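Local coordinates for protein Hpy188I (Helicobacter pylori, PDB 3OQG) that is a type II restriction endonuclease of the GIY-YIG family that binds and cleaves a short pseudopalindromic DNA sequence as a two-subunit enzyme, at residues 96-101 and 113-118; 18-23 and 119-124; 70-75 and 82-87. One frame throughout, in Å; residues are numbered along the deposited sequence.

Interaction 1 of 3, residues 96-101 and 113-118; sequences QSYNCG and TTNYFV. With nucleotides of chain C.
The backbones of 96-101 and 113-118 draw closest at G101 and Y116, whose CA atoms are 3.6 Å apart where the chain leaves helix 91-98 through a type I beta turn from Y98 to G101. G101, which has no side chain, brings its CA to N115 O in a CA-H...O contact of 3.4 Å; the CA of Y116 returns the gesture to G101 O. Beside this close approach, N115 reaches across to S97 on helix 91-98. Its ND2 donates to S97 OG at 3.0 Å, with the hydroxyl tilted 25° from the amide plane, and its OD1 turns to Y98 and to R94, which hydrogen-bonds it.

Helix 91-98 thus offers S97 to a base, and here protein packing becomes base recognition: with OG held anti to the backbone N (chi1 -175°), the hydroxyl accepts from N115 and donates to N7 of DA7 of chain C at 2.7 Å. N115 helps to position the S97 hydroxyl and also packs on a guanine base. T113 and T114, at the start of helix 113-125, hold the DNA phosphates instead, through T113 OG1 to OP2 of DC4 and T114 OG1 to OP2 of DT5, both of chain C. Deeper in, the Y98 ring lies across the N115 amide, the planes 68° apart, and its CE1 packs on V118 CG1 at 3.5 Å. The phenol oxygen of Y98 goes on to hydrogen-bond Y73 and K83 of the neighbouring hairpin.

Interaction 2 of 3, residues 18-23 and 119-124; sequences IILKSV and LQSLLK
Two hydrogen bonds tie the irregular segment 18-23 to helix 113-125, and in both a side chain of the helix meets the backbone of the extended chain. S121 OG accepts from L20 N at 3.0 Å along a fairly straight path, the angle at the hydrogen being 162°. The same hydroxyl is bonded to F117 O one helical turn back, so a serine that serves its own helix also holds the irregular chain beside it. One turn further on, K124 NZ donates to K21 O at 2.7 Å, lying in the carbonyl plane on a lone pair. The lysine gets there by folding back: CG, anti to the backbone N (chi1 -175°), lies 3.3 Å from L20 O, and bends at chi2 and chi4 then bring the ammonium group to the next carbonyl. The amine of K21, in the conformer given, is hydrogen-bonded to the carbonyl of H7 in the purification tag.

Apolar contact fills in around these bonds. I19 presses its CG2 branch onto the helix backbone, 3.5 Å from the carbonyl carbon of Q120, while its CD1 rests against Q120 CB at 3.7 Å. The amide of Q120 turns elsewhere, to G101 and E54. L20 sets CB and CG beside the S121 hydroxyl, with CG 3.6 Å from OG.

The chain ahead of strand 42-50 is thereby laid along one flank of helix 113-125, where I19 also meets Y116 and L20 meets F117 and I125; L20 further reaches F82 of strand 80-87 and I175 of the second subunit.

Interaction 3 of 3, residues 70-75 and 82-87; sequences GLVYVF and FKIGHS. With nucleotides of chain C.
The beta hairpin of strands 71-77 and 80-87 places G85, K83, H86 and S87 against the DNA backbone, and across it the Y73 ring lies on G85. G85, lacking a side chain, sets its CA over the ring face, 3.9 Å from the Y73 centroid, a CH-pi contact. Y73 covers its partner because CG sits between the backbone N and the carbonyl carbon (chi1 60°), which swings the ring over the neighbouring strand. The strands run antiparallel at 155°, with L71-S87, Y73-G85 and F75-K83 as hydrogen-bonded pairs and V72-H86 and V74-I84 as non-hydrogen-bonded ones. A G1 bulge at G70 and L71 and a classic bulge at F82 and K83 break the regular pairing at the two ends. In the Y73-G85 pair, G85 O takes the Y73 N-H at 2.9 Å from 36° above its carbonyl plane.

In GIY-YIG nucleases this hairpin carries the two signature motifs, here LVY (L71 to Y73) and KIG (K83 to G85). F75 and K83 lie side by side, CD2 of the ring 3.9 Å from CG of the lysine, and the K83 chain then bends at chi3 to deliver NZ to OP2 of DG6 of chain C at 2.7 Å. The other phosphate oxygen, OP1, receives H86 N at 3.2 Å. S87 OG donates to OP2 of DA7 of chain C at 2.9 Å and is also hydrogen-bonded to T89 OG1. On the opposite face, V72 CG1 meets I84 CG2, and H86, seen as a calcium ligand of this protein though no calcium is bound to this chain here, hydrogen-bonds through ND1 to E159 of the second subunit.

Overall arrangement
Along the chain, interaction 2 spans the widest interval, from the N-terminal region to helix 113-125, and interactions 3 and 1 follow one another within it. Their centres lie about 12 Å (1 and 2), 14 Å (1 and 3) and 18 Å (2 and 3) apart. Interactions 1 and 2 use successive parts of helix 113-125, joined by G101 O and Q120 NE2 at 2.9 Å. Interaction 3 includes strand 80-87, outermost in this chain's sheet, where F82 bonds to the second subunit, and leads into helix 91-98 of interaction 1. F82 packs against L20 and L122 of interaction 2. The DNA meets the hairpin and both helices, while interaction 2 lies about 7 Å from it at the nearest atoms.

Interaction 1 of 3, residues 96-101 and 113-118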
loop_
_atom_site.group_PDB
_atom_site.type_symbol
_atom_site.label_atom_id
_atom_site.label_comp_id
_atom_site.label_asym_id
_atom_site.label_seq_id
_atom_site.Cartn_x
_atom_site.Cartn_y
_atom_site.Cartn_z
ATOM N N GLN A 96 -13.835 3.955 -2.273
ATOM C CA GLN A 96 -13.729 3.228 -3.557
ATOM C C GLN A 96 -12.881 1.960 -3.355
ATOM O O GLN A 96 -13.284 0.836 -3.683
ATOM C CB GLN A 96 -13.074 4.211 -4.537
ATOM C CG GLN A 96 -13.082 3.872 -5.986
ATOM C CD GLN A 96 -12.614 5.134 -6.746
ATOM O OE1 GLN A 96 -11.595 5.120 -7.420
ATOM N NE2 GLN A 96 -13.324 6.270 -6.521
ATOM N N SER A 97 -11.724 2.143 -2.744
ATOM C CA SER A 97 -10.833 1.019 -2.414
ATOM C C SER A 97 -11.521 0.001 -1.481
ATOM O O SER A 97 -11.528 -1.203 -1.760
ATOM C CB SER A 97 -9.521 1.554 -1.824
ATOM O OG SER A 97 -8.589 0.490 -1.600
ATOM N N TYR A 98 -12.123 0.442 -0.380
ATOM C CA TYR A 98 -12.922 -0.490 0.464
ATOM C C TYR A 98 -13.966 -1.251 -0.331
ATOM O O TYR A 98 -14.201 -2.447 -0.098
ATOM C CB TYR A 98 -13.603 0.248 1.613
ATOM C CG TYR A 98 -12.674 0.548 2.761
ATOM C CD1 TYR A 98 -12.046 -0.477 3.456
ATOM C CD2 TYR A 98 -12.443 1.854 3.176
ATOM C CE1 TYR A 98 -11.231 -0.216 4.519
ATOM C CE2 TYR A 98 -11.615 2.126 4.249
ATOM C CZ TYR A 98 -10.992 1.098 4.905
ATOM O OH TYR A 98 -10.159 1.356 5.982
ATOM N N ASN A 99 -14.602 -0.576 -1.290
ATOM C CA ASN A 99 -15.592 -1.237 -2.137
ATOM C C ASN A 99 -15.023 -2.334 -3.056
ATOM O O ASN A 99 -15.793 -3.035 -3.724
ATOM C CB ASN A 99 -16.390 -0.203 -2.933
ATOM C CG ASN A 99 -17.392 0.523 -2.082
ATOM O OD1 ASN A 99 -17.796 0.016 -1.019
ATOM N ND2 ASN A 99 -17.828 1.722 -2.537
ATOM N N CYS A 100 -13.693 -2.477 -3.075
ATOM C CA CYS A 100 -13.036 -3.625 -3.719
ATOM C C CYS A 100 -13.077 -4.907 -2.885
ATOM O O CYS A 100 -12.692 -5.974 -3.378
ATOM C CB CYS A 100 -11.585 -3.302 -4.047
ATOM S SG CYS A 100 -11.402 -2.011 -5.295
ATOM N N GLY A 101 -13.523 -4.803 -1.634
ATOM C CA GLY A 101 -13.588 -5.940 -0.727
ATOM C C GLY A 101 -14.697 -6.939 -0.992
ATOM O O GLY A 101 -15.191 -7.533 -0.065
ATOM N N THR A 113 -6.850 -8.202 1.677
ATOM C CA THR A 113 -7.569 -8.851 2.783
ATOM C C THR A 113 -8.239 -7.829 3.718
ATOM O O THR A 113 -9.337 -8.089 4.211
ATOM C CB THR A 113 -6.701 -9.866 3.607
ATOM O OG1 THR A 113 -5.717 -9.150 4.351
ATOM C CG2 THR A 113 -6.048 -10.904 2.699
ATOM N N THR A 114 -7.614 -6.667 3.891
ATOM C CA THR A 114 -8.180 -5.560 4.662
ATOM C C THR A 114 -9.494 -5.081 4.072
ATOM O O THR A 114 -10.485 -4.914 4.791
ATOM C CB THR A 114 -7.212 -4.346 4.694
ATOM O OG1 THR A 114 -6.003 -4.720 5.344
ATOM C CG2 THR A 114 -7.820 -3.171 5.440
ATOM N N ASN A 115 -9.491 -4.802 2.778
ATOM C CA ASN A 115 -10.702 -4.260 2.164
ATOM C C ASN A 115 -11.843 -5.284 2.236
ATOM O O ASN A 115 -12.994 -4.933 2.490
ATOM C CB ASN A 115 -10.450 -3.779 0.747
ATOM C CG ASN A 115 -9.712 -2.470 0.710
ATOM O OD1 ASN A 115 -9.746 -1.705 1.671
ATOM N ND2 ASN A 115 -9.046 -2.195 -0.410
ATOM N N TYR A 116 -11.504 -6.551 2.055
ATOM C CA TYR A 116 -12.476 -7.644 2.227
ATOM C C TYR A 116 -13.053 -7.700 3.644
ATOM O O TYR A 116 -14.268 -7.706 3.828
ATOM C CB TYR A 116 -11.821 -8.961 1.872
ATOM C CG TYR A 116 -12.635 -10.167 2.224
ATOM C CD1 TYR A 116 -13.764 -10.520 1.501
ATOM C CD2 TYR A 116 -12.277 -10.959 3.315
ATOM C CE1 TYR A 116 -14.520 -11.666 1.859
ATOM C CE2 TYR A 116 -13.010 -12.094 3.661
ATOM C CZ TYR A 116 -14.128 -12.432 2.954
ATOM O OH TYR A 116 -14.825 -13.584 3.335
ATOM N N PHE A 117 -12.182 -7.745 4.640
ATOM C CA PHE A 117 -12.625 -7.789 6.030
ATOM C C PHE A 117 -13.495 -6.560 6.375
ATOM O O PHE A 117 -14.553 -6.690 6.991
ATOM C CB PHE A 117 -11.431 -7.911 6.981
ATOM C CG PHE A 117 -11.783 -7.574 8.412
ATOM C CD1 PHE A 117 -12.504 -8.467 9.184
ATOM C CD2 PHE A 117 -11.490 -6.321 8.934
ATOM C CE1 PHE A 117 -12.896 -8.131 10.480
ATOM C CE2 PHE A 117 -11.884 -5.980 10.225
ATOM C CZ PHE A 117 -12.588 -6.887 10.997
ATOM N N VAL A 118 -13.048 -5.369 6.002
ATOM C CA VAL A 118 -13.800 -4.159 6.333
ATOM C C VAL A 118 -15.131 -4.063 5.581
ATOM O O VAL A 118 -16.172 -3.846 6.203
ATOM C CB VAL A 118 -12.944 -2.879 6.168
ATOM C CG1 VAL A 118 -13.815 -1.626 6.423
ATOM C CG2 VAL A 118 -11.751 -2.904 7.104
ATOM P P DT C 5 -4.506 -4.364 8.525
ATOM O OP1 DT C 5 -4.449 -3.562 9.766
ATOM O OP2 DT C 5 -5.797 -4.932 8.069
ATOM O "O5'" DT C 5 -3.935 -3.454 7.359
ATOM C "C5'" DT C 5 -2.859 -2.560 7.594
ATOM C "C4'" DT C 5 -2.768 -1.588 6.445
ATOM O "O4'" DT C 5 -2.281 -2.292 5.285
ATOM C "C3'" DT C 5 -4.133 -1.011 6.068
ATOM O "O3'" DT C 5 -4.147 0.384 6.362
ATOM C "C2'" DT C 5 -4.311 -1.342 4.590
ATOM C "C1'" DT C 5 -2.939 -1.825 4.128
ATOM N N1 DT C 5 -2.967 -2.939 3.160
ATOM C C2 DT C 5 -2.378 -2.756 1.928
ATOM O O2 DT C 5 -1.864 -1.706 1.579
ATOM N N3 DT C 5 -2.415 -3.856 1.112
ATOM C C4 DT C 5 -2.976 -5.087 1.392
ATOM O O4 DT C 5 -2.926 -5.989 0.557
ATOM C C5 DT C 5 -3.589 -5.204 2.694
ATOM C C7 DT C 5 -4.222 -6.503 3.081
ATOM C C6 DT C 5 -3.558 -4.137 3.500
ATOM P P DA C 7 -3.992 5.076 0.190
ATOM O OP1 DA C 7 -3.299 6.354 0.458
ATOM O OP2 DA C 7 -5.474 5.005 0.300
ATOM O "O5'" DA C 7 -3.594 4.589 -1.273
ATOM C "C5'" DA C 7 -2.221 4.388 -1.604
ATOM C "C4'" DA C 7 -2.057 4.136 -3.085
ATOM O "O4'" DA C 7 -2.605 2.844 -3.435
ATOM C "C3'" DA C 7 -2.719 5.152 -4.011
ATOM O "O3'" DA C 7 -1.826 5.473 -5.083
ATOM C "C2'" DA C 7 -3.958 4.432 -4.513
ATOM C "C1'" DA C 7 -3.567 2.965 -4.467
ATOM N N9 DA C 7 -4.683 2.076 -4.137
ATOM C C8 DA C 7 -5.413 2.061 -2.970
ATOM N N7 DA C 7 -6.367 1.164 -2.953
ATOM C C5 DA C 7 -6.262 0.540 -4.189
ATOM C C6 DA C 7 -6.998 -0.496 -4.792
ATOM N N6 DA C 7 -8.031 -1.117 -4.206
ATOM N N1 DA C 7 -6.637 -0.877 -6.035
ATOM C C2 DA C 7 -5.602 -0.253 -6.624
ATOM N N3 DA C 7 -4.839 0.730 -6.163
ATOM C C4 DA C 7 -5.225 1.089 -4.926
ATOM P P DC C 4 -4.468 -11.076 7.573
ATOM O OP1 DC C 4 -5.346 -11.062 8.773
ATOM O OP2 DC C 4 -5.042 -11.381 6.243
ATOM O "O5'" DC C 4 -3.721 -9.675 7.492
ATOM C "C5'" DC C 4 -2.929 -9.218 8.585
ATOM C "C4'" DC C 4 -2.524 -7.776 8.389
ATOM O "O4'" DC C 4 -1.586 -7.667 7.285
ATOM C "C3'" DC C 4 -3.667 -6.816 8.061
ATOM O "O3'" DC C 4 -3.416 -5.543 8.662
ATOM C "C2'" DC C 4 -3.599 -6.708 6.547
ATOM C "C1'" DC C 4 -2.095 -6.769 6.302
ATOM N N1 DC C 4 -1.733 -7.295 4.969
ATOM C C2 DC C 4 -1.054 -6.466 4.067
ATOM O O2 DC C 4 -0.736 -5.319 4.416
ATOM N N3 DC C 4 -0.758 -6.938 2.833
ATOM C C4 DC C 4 -1.105 -8.178 2.488
ATOM N N4 DC C 4 -0.803 -8.591 1.247
ATOM C C5 DC C 4 -1.779 -9.048 3.392
ATOM C C6 DC C 4 -2.068 -8.570 4.611
#

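Interaction 2 of 3, residues 18-23 and 119-124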
loop_
_atom_site.group_PDB
_atom_site.type_symbol
_atom_site.label_atom_id
_atom_site.label_comp_id
_atom_site.label_asym_id
_atom_site.label_seq_id
_atom_site.Cartn_x
_atom_site.Cartn_y
_atom_site.Cartn_z
ATOM N N ILE A 18 -12.286 -13.674 9.383
ATOM C CA ILE A 18 -13.382 -13.617 10.345
ATOM C C ILE A 18 -14.127 -12.311 10.213
ATOM O O ILE A 18 -13.676 -11.253 10.683
ATOM C CB ILE A 18 -12.921 -13.800 11.812
ATOM C CG1 ILE A 18 -12.126 -15.093 11.978
ATOM C CG2 ILE A 18 -14.152 -13.803 12.736
ATOM C CD1 ILE A 18 -11.289 -15.127 13.270
ATOM N N ILE A 19 -15.260 -12.383 9.538
ATOM C CA ILE A 19 -16.072 -11.196 9.280
ATOM C C ILE A 19 -16.946 -10.940 10.518
ATOM O O ILE A 19 -17.506 -11.870 11.103
ATOM C CB ILE A 19 -16.938 -11.383 8.030
ATOM C CG1 ILE A 19 -16.072 -11.703 6.800
ATOM C CG2 ILE A 19 -17.823 -10.153 7.816
ATOM C CD1 ILE A 19 -14.933 -10.735 6.555
ATOM N N LEU A 20 -17.022 -9.692 10.956
ATOM C CA LEU A 20 -17.889 -9.349 12.089
ATOM C C LEU A 20 -19.350 -9.525 11.689
ATOM O O LEU A 20 -19.716 -9.237 10.549
ATOM C CB LEU A 20 -17.601 -7.935 12.570
ATOM C CG LEU A 20 -16.142 -7.655 12.951
ATOM C CD1 LEU A 20 -16.058 -6.333 13.732
ATOM C CD2 LEU A 20 -15.510 -8.818 13.757
ATOM N N LYS A 21 -20.176 -9.989 12.638
ATOM C CA LYS A 21 -21.542 -10.410 12.296
ATOM C C LYS A 21 -22.632 -9.428 12.723
ATOM O O LYS A 21 -23.732 -9.448 12.162
ATOM C CB LYS A 21 -21.848 -11.845 12.780
ATOM C CG LYS A 21 -21.440 -12.167 14.214
ATOM C CD LYS A 21 -21.470 -13.675 14.515
ATOM C CE LYS A 21 -22.768 -14.120 15.145
ATOM N NZ LYS A 21 -22.785 -15.594 15.358
ATOM N N SER A 22 -22.330 -8.546 13.673
ATOM C CA SER A 22 -23.306 -7.582 14.162
ATOM C C SER A 22 -22.637 -6.547 15.036
ATOM O O SER A 22 -21.476 -6.697 15.408
ATOM C CB SER A 22 -24.399 -8.269 14.978
ATOM O OG SER A 22 -23.951 -8.579 16.278
ATOM N N VAL A 23 -23.390 -5.505 15.387
ATOM C CA VAL A 23 -22.921 -4.488 16.334
ATOM C C VAL A 23 -22.465 -5.083 17.674
ATOM O O VAL A 23 -21.569 -4.532 18.301
ATOM C CB VAL A 23 -23.996 -3.399 16.619
ATOM C CG1 VAL A 23 -24.101 -2.433 15.458
ATOM C CG2 VAL A 23 -25.347 -4.031 16.923
ATOM N N LEU A 119 -15.137 -4.249 4.261
ATOM C CA LEU A 119 -16.392 -4.108 3.526
ATOM C C LEU A 119 -17.410 -5.149 4.040
ATOM O O LEU A 119 -18.568 -4.816 4.309
ATOM C CB LEU A 119 -16.165 -4.297 2.043
ATOM C CG LEU A 119 -17.447 -4.238 1.207
ATOM C CD1 LEU A 119 -18.019 -2.842 1.280
ATOM C CD2 LEU A 119 -17.197 -4.643 -0.253
ATOM N N GLN A 120 -16.975 -6.397 4.176
ATOM C CA GLN A 120 -17.906 -7.473 4.534
ATOM C C GLN A 120 -18.416 -7.275 5.957
ATOM O O GLN A 120 -19.599 -7.515 6.228
ATOM C CB GLN A 120 -17.301 -8.857 4.357
ATOM C CG GLN A 120 -16.937 -9.202 2.914
ATOM C CD GLN A 120 -18.093 -9.029 1.961
ATOM O OE1 GLN A 120 -19.241 -9.423 2.260
ATOM N NE2 GLN A 120 -17.809 -8.459 0.795
ATOM N N SER A 121 -17.539 -6.817 6.847
ATOM C CA SER A 121 -17.948 -6.553 8.240
ATOM C C SER A 121 -18.951 -5.412 8.307
ATOM O O SER A 121 -19.974 -5.519 8.982
ATOM C CB SER A 121 -16.740 -6.243 9.130
ATOM O OG SER A 121 -15.939 -7.408 9.316
ATOM N N LEU A 122 -18.670 -4.322 7.602
ATOM C CA LEU A 122 -19.596 -3.188 7.583
ATOM C C LEU A 122 -20.943 -3.530 6.941
ATOM O O LEU A 122 -21.984 -3.068 7.406
ATOM C CB LEU A 122 -18.944 -1.973 6.910
ATOM C CG LEU A 122 -17.705 -1.381 7.597
ATOM C CD1 LEU A 122 -17.273 -0.047 6.963
ATOM C CD2 LEU A 122 -17.801 -1.226 9.101
ATOM N N LEU A 123 -20.932 -4.320 5.870
ATOM C CA LEU A 123 -22.175 -4.758 5.242
ATOM C C LEU A 123 -23.008 -5.633 6.192
ATOM O O LEU A 123 -24.237 -5.511 6.266
ATOM C CB LEU A 123 -21.879 -5.512 3.918
ATOM C CG LEU A 123 -21.372 -4.692 2.727
ATOM C CD1 LEU A 123 -21.100 -5.628 1.523
ATOM C CD2 LEU A 123 -22.319 -3.543 2.363
ATOM N N LYS A 124 -22.339 -6.533 6.909
ATOM C CA LYS A 124 -23.014 -7.476 7.813
ATOM C C LYS A 124 -23.580 -6.790 9.044
ATOM O O LYS A 124 -24.716 -7.074 9.460
ATOM C CB LYS A 124 -22.062 -8.603 8.206
ATOM C CG LYS A 124 -22.641 -9.712 9.046
ATOM C CD LYS A 124 -23.718 -10.542 8.335
ATOM C CE LYS A 124 -24.291 -11.633 9.259
ATOM N NZ LYS A 124 -25.086 -11.060 10.407
#

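Interaction 3 of 3, residues 70-75 and 82-87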
loop_
_atom_site.group_PDB
_atom_site.type_symbol
_atom_site.label_atom_id
_atom_site.label_comp_id
_atom_site.label_asym_id
_atom_site.label_seq_id
_atom_site.Cartn_x
_atom_site.Cartn_y
_atom_site.Cartn_z
ATOM N N GLY A 70 -4.809 13.303 1.986
ATOM C CA GLY A 70 -3.897 13.125 3.103
ATOM C C GLY A 70 -4.602 13.314 4.427
ATOM O O GLY A 70 -4.681 14.434 4.957
ATOM N N LEU A 71 -5.149 12.225 4.953
ATOM C CA LEU A 71 -5.919 12.272 6.192
ATOM C C LEU A 71 -5.693 11.018 7.035
ATOM O O LEU A 71 -5.345 9.949 6.520
ATOM C CB LEU A 71 -7.422 12.412 5.912
ATOM C CG LEU A 71 -8.176 11.246 5.250
ATOM C CD1 LEU A 71 -9.709 11.322 5.553
ATOM C CD2 LEU A 71 -7.905 11.267 3.756
ATOM N N VAL A 72 -5.898 11.175 8.334
ATOM C CA VAL A 72 -6.162 10.070 9.219
ATOM C C VAL A 72 -7.671 10.050 9.448
ATOM O O VAL A 72 -8.305 11.104 9.614
ATOM C CB VAL A 72 -5.401 10.189 10.556
ATOM C CG1 VAL A 72 -5.683 8.967 11.437
ATOM C CG2 VAL A 72 -3.908 10.355 10.313
ATOM N N TYR A 73 -8.262 8.857 9.389
ATOM C CA TYR A 73 -9.695 8.706 9.636
ATOM C C TYR A 73 -10.003 7.686 10.712
ATOM O O TYR A 73 -9.196 6.781 10.995
ATOM C CB TYR A 73 -10.444 8.361 8.348
ATOM C CG TYR A 73 -10.002 7.077 7.700
ATOM C CD1 TYR A 73 -9.069 7.082 6.686
ATOM C CD2 TYR A 73 -10.548 5.851 8.094
ATOM C CE1 TYR A 73 -8.655 5.881 6.072
ATOM C CE2 TYR A 73 -10.188 4.673 7.487
ATOM C CZ TYR A 73 -9.236 4.680 6.493
ATOM O OH TYR A 73 -8.848 3.508 5.911
ATOM N N VAL A 74 -11.173 7.855 11.331
ATOM C CA VAL A 74 -11.691 6.943 12.337
ATOM C C VAL A 74 -13.101 6.580 11.917
ATOM O O VAL A 74 -13.908 7.469 11.665
ATOM C CB VAL A 74 -11.717 7.583 13.756
ATOM C CG1 VAL A 74 -12.116 6.529 14.840
ATOM C CG2 VAL A 74 -10.339 8.229 14.078
ATOM N N PHE A 75 -13.360 5.279 11.793
ATOM C CA PHE A 75 -14.683 4.726 11.515
ATOM C C PHE A 75 -15.345 4.418 12.845
ATOM O O PHE A 75 -14.815 3.639 13.658
ATOM C CB PHE A 75 -14.568 3.425 10.714
ATOM C CG PHE A 75 -14.247 3.603 9.242
ATOM C CD1 PHE A 75 -14.044 4.856 8.660
ATOM C CD2 PHE A 75 -14.115 2.480 8.435
ATOM C CE1 PHE A 75 -13.781 4.997 7.291
ATOM C CE2 PHE A 75 -13.838 2.615 7.069
ATOM C CZ PHE A 75 -13.659 3.869 6.506
ATOM N N PHE A 82 -14.299 1.434 15.346
ATOM C CA PHE A 82 -14.122 0.189 14.609
ATOM C C PHE A 82 -12.711 0.128 14.022
ATOM O O PHE A 82 -12.083 -0.907 14.044
ATOM C CB PHE A 82 -15.165 0.089 13.491
ATOM C CG PHE A 82 -14.868 -0.961 12.476
ATOM C CD1 PHE A 82 -15.150 -2.295 12.729
ATOM C CD2 PHE A 82 -14.269 -0.621 11.267
ATOM C CE1 PHE A 82 -14.840 -3.296 11.769
ATOM C CE2 PHE A 82 -13.992 -1.607 10.297
ATOM C CZ PHE A 82 -14.289 -2.935 10.549
ATOM N N LYS A 83 -12.250 1.240 13.468
ATOM C CA LYS A 83 -10.896 1.324 12.949
ATOM C C LYS A 83 -10.355 2.740 12.846
ATOM O O LYS A 83 -11.101 3.703 12.830
ATOM C CB LYS A 83 -10.756 0.546 11.625
ATOM C CG LYS A 83 -10.972 1.282 10.360
ATOM C CD LYS A 83 -10.416 0.467 9.144
ATOM C CE LYS A 83 -8.914 0.634 8.853
ATOM N NZ LYS A 83 -8.487 -0.091 7.592
ATOM N N ILE A 84 -9.025 2.815 12.787
ATOM C CA ILE A 84 -8.278 4.024 12.503
ATOM C C ILE A 84 -7.431 3.680 11.298
ATOM O O ILE A 84 -6.805 2.624 11.271
ATOM C CB ILE A 84 -7.387 4.470 13.669
ATOM C CG1 ILE A 84 -8.230 4.731 14.927
ATOM C CG2 ILE A 84 -6.564 5.713 13.273
ATOM C CD1 ILE A 84 -7.429 4.770 16.219
ATOM N N GLY A 85 -7.468 4.537 10.278
ATOM C CA GLY A 85 -6.677 4.351 9.066
ATOM C C GLY A 85 -6.164 5.651 8.496
ATOM O O GLY A 85 -6.371 6.714 9.066
ATOM N N HIS A 86 -5.491 5.574 7.355
ATOM C CA HIS A 86 -5.047 6.773 6.687
ATOM C C HIS A 86 -5.143 6.601 5.175
ATOM O O HIS A 86 -5.209 5.468 4.640
ATOM C CB HIS A 86 -3.604 7.117 7.087
ATOM C CG HIS A 86 -2.581 6.355 6.298
ATOM N ND1 HIS A 86 -2.218 5.061 6.602
ATOM C CD2 HIS A 86 -1.920 6.672 5.161
ATOM C CE1 HIS A 86 -1.328 4.637 5.724
ATOM N NE2 HIS A 86 -1.150 5.585 4.822
ATOM N N SER A 87 -5.094 7.733 4.493
ATOM C CA SER A 87 -5.042 7.766 3.048
ATOM C C SER A 87 -4.312 9.003 2.548
ATOM O O SER A 87 -4.526 10.106 3.072
ATOM C CB SER A 87 -6.431 7.764 2.446
ATOM O OG SER A 87 -6.358 7.715 1.023
ATOM P P DG C 6 -5.378 1.289 5.888
ATOM O OP1 DG C 6 -5.411 2.431 6.824
ATOM O OP2 DG C 6 -6.574 0.421 5.730
ATOM O "O5'" DG C 6 -4.929 1.826 4.460
ATOM C "C5'" DG C 6 -3.562 2.160 4.238
ATOM C "C4'" DG C 6 -3.255 2.203 2.762
ATOM O "O4'" DG C 6 -3.406 0.893 2.161
ATOM C "C3'" DG C 6 -4.150 3.146 1.954
ATOM O "O3'" DG C 6 -3.327 3.977 1.139
ATOM C "C2'" DG C 6 -4.974 2.210 1.090
ATOM C "C1'" DG C 6 -3.981 1.089 0.885
ATOM N N9 DG C 6 -4.552 -0.171 0.418
ATOM C C8 DG C 6 -5.486 -0.969 1.040
ATOM N N7 DG C 6 -5.838 -2.000 0.319
ATOM C C5 DG C 6 -5.076 -1.889 -0.840
ATOM C C6 DG C 6 -5.035 -2.706 -2.004
ATOM O O6 DG C 6 -5.695 -3.726 -2.260
ATOM N N1 DG C 6 -4.116 -2.217 -2.936
ATOM C C2 DG C 6 -3.353 -1.088 -2.773
ATOM N N2 DG C 6 -2.535 -0.759 -3.789
ATOM N N3 DG C 6 -3.385 -0.324 -1.699
ATOM C C4 DG C 6 -4.266 -0.777 -0.784
ATOM P P DA C 7 -3.992 5.076 0.190
ATOM O OP1 DA C 7 -3.299 6.354 0.458
ATOM O OP2 DA C 7 -5.474 5.005 0.300
ATOM O "O5'" DA C 7 -3.594 4.589 -1.273
ATOM C "C5'" DA C 7 -2.221 4.388 -1.604
ATOM C "C4'" DA C 7 -2.057 4.136 -3.085
ATOM O "O4'" DA C 7 -2.605 2.844 -3.435
ATOM C "C3'" DA C 7 -2.719 5.152 -4.011
ATOM O "O3'" DA C 7 -1.826 5.473 -5.083
ATOM C "C2'" DA C 7 -3.958 4.432 -4.513
ATOM C "C1'" DA C 7 -3.567 2.965 -4.467
ATOM N N9 DA C 7 -4.683 2.076 -4.137
ATOM C C8 DA C 7 -5.413 2.061 -2.970
ATOM N N7 DA C 7 -6.367 1.164 -2.953
ATOM C C5 DA C 7 -6.262 0.540 -4.189
ATOM C C6 DA C 7 -6.998 -0.496 -4.792
ATOM N N6 DA C 7 -8.031 -1.117 -4.206
ATOM N N1 DA C 7 -6.637 -0.877 -6.035
ATOM C C2 DA C 7 -5.602 -0.253 -6.624
ATOM N N3 DA C 7 -4.839 0.730 -6.163
ATOM C C4 DA C 7 -5.225 1.089 -4.926
#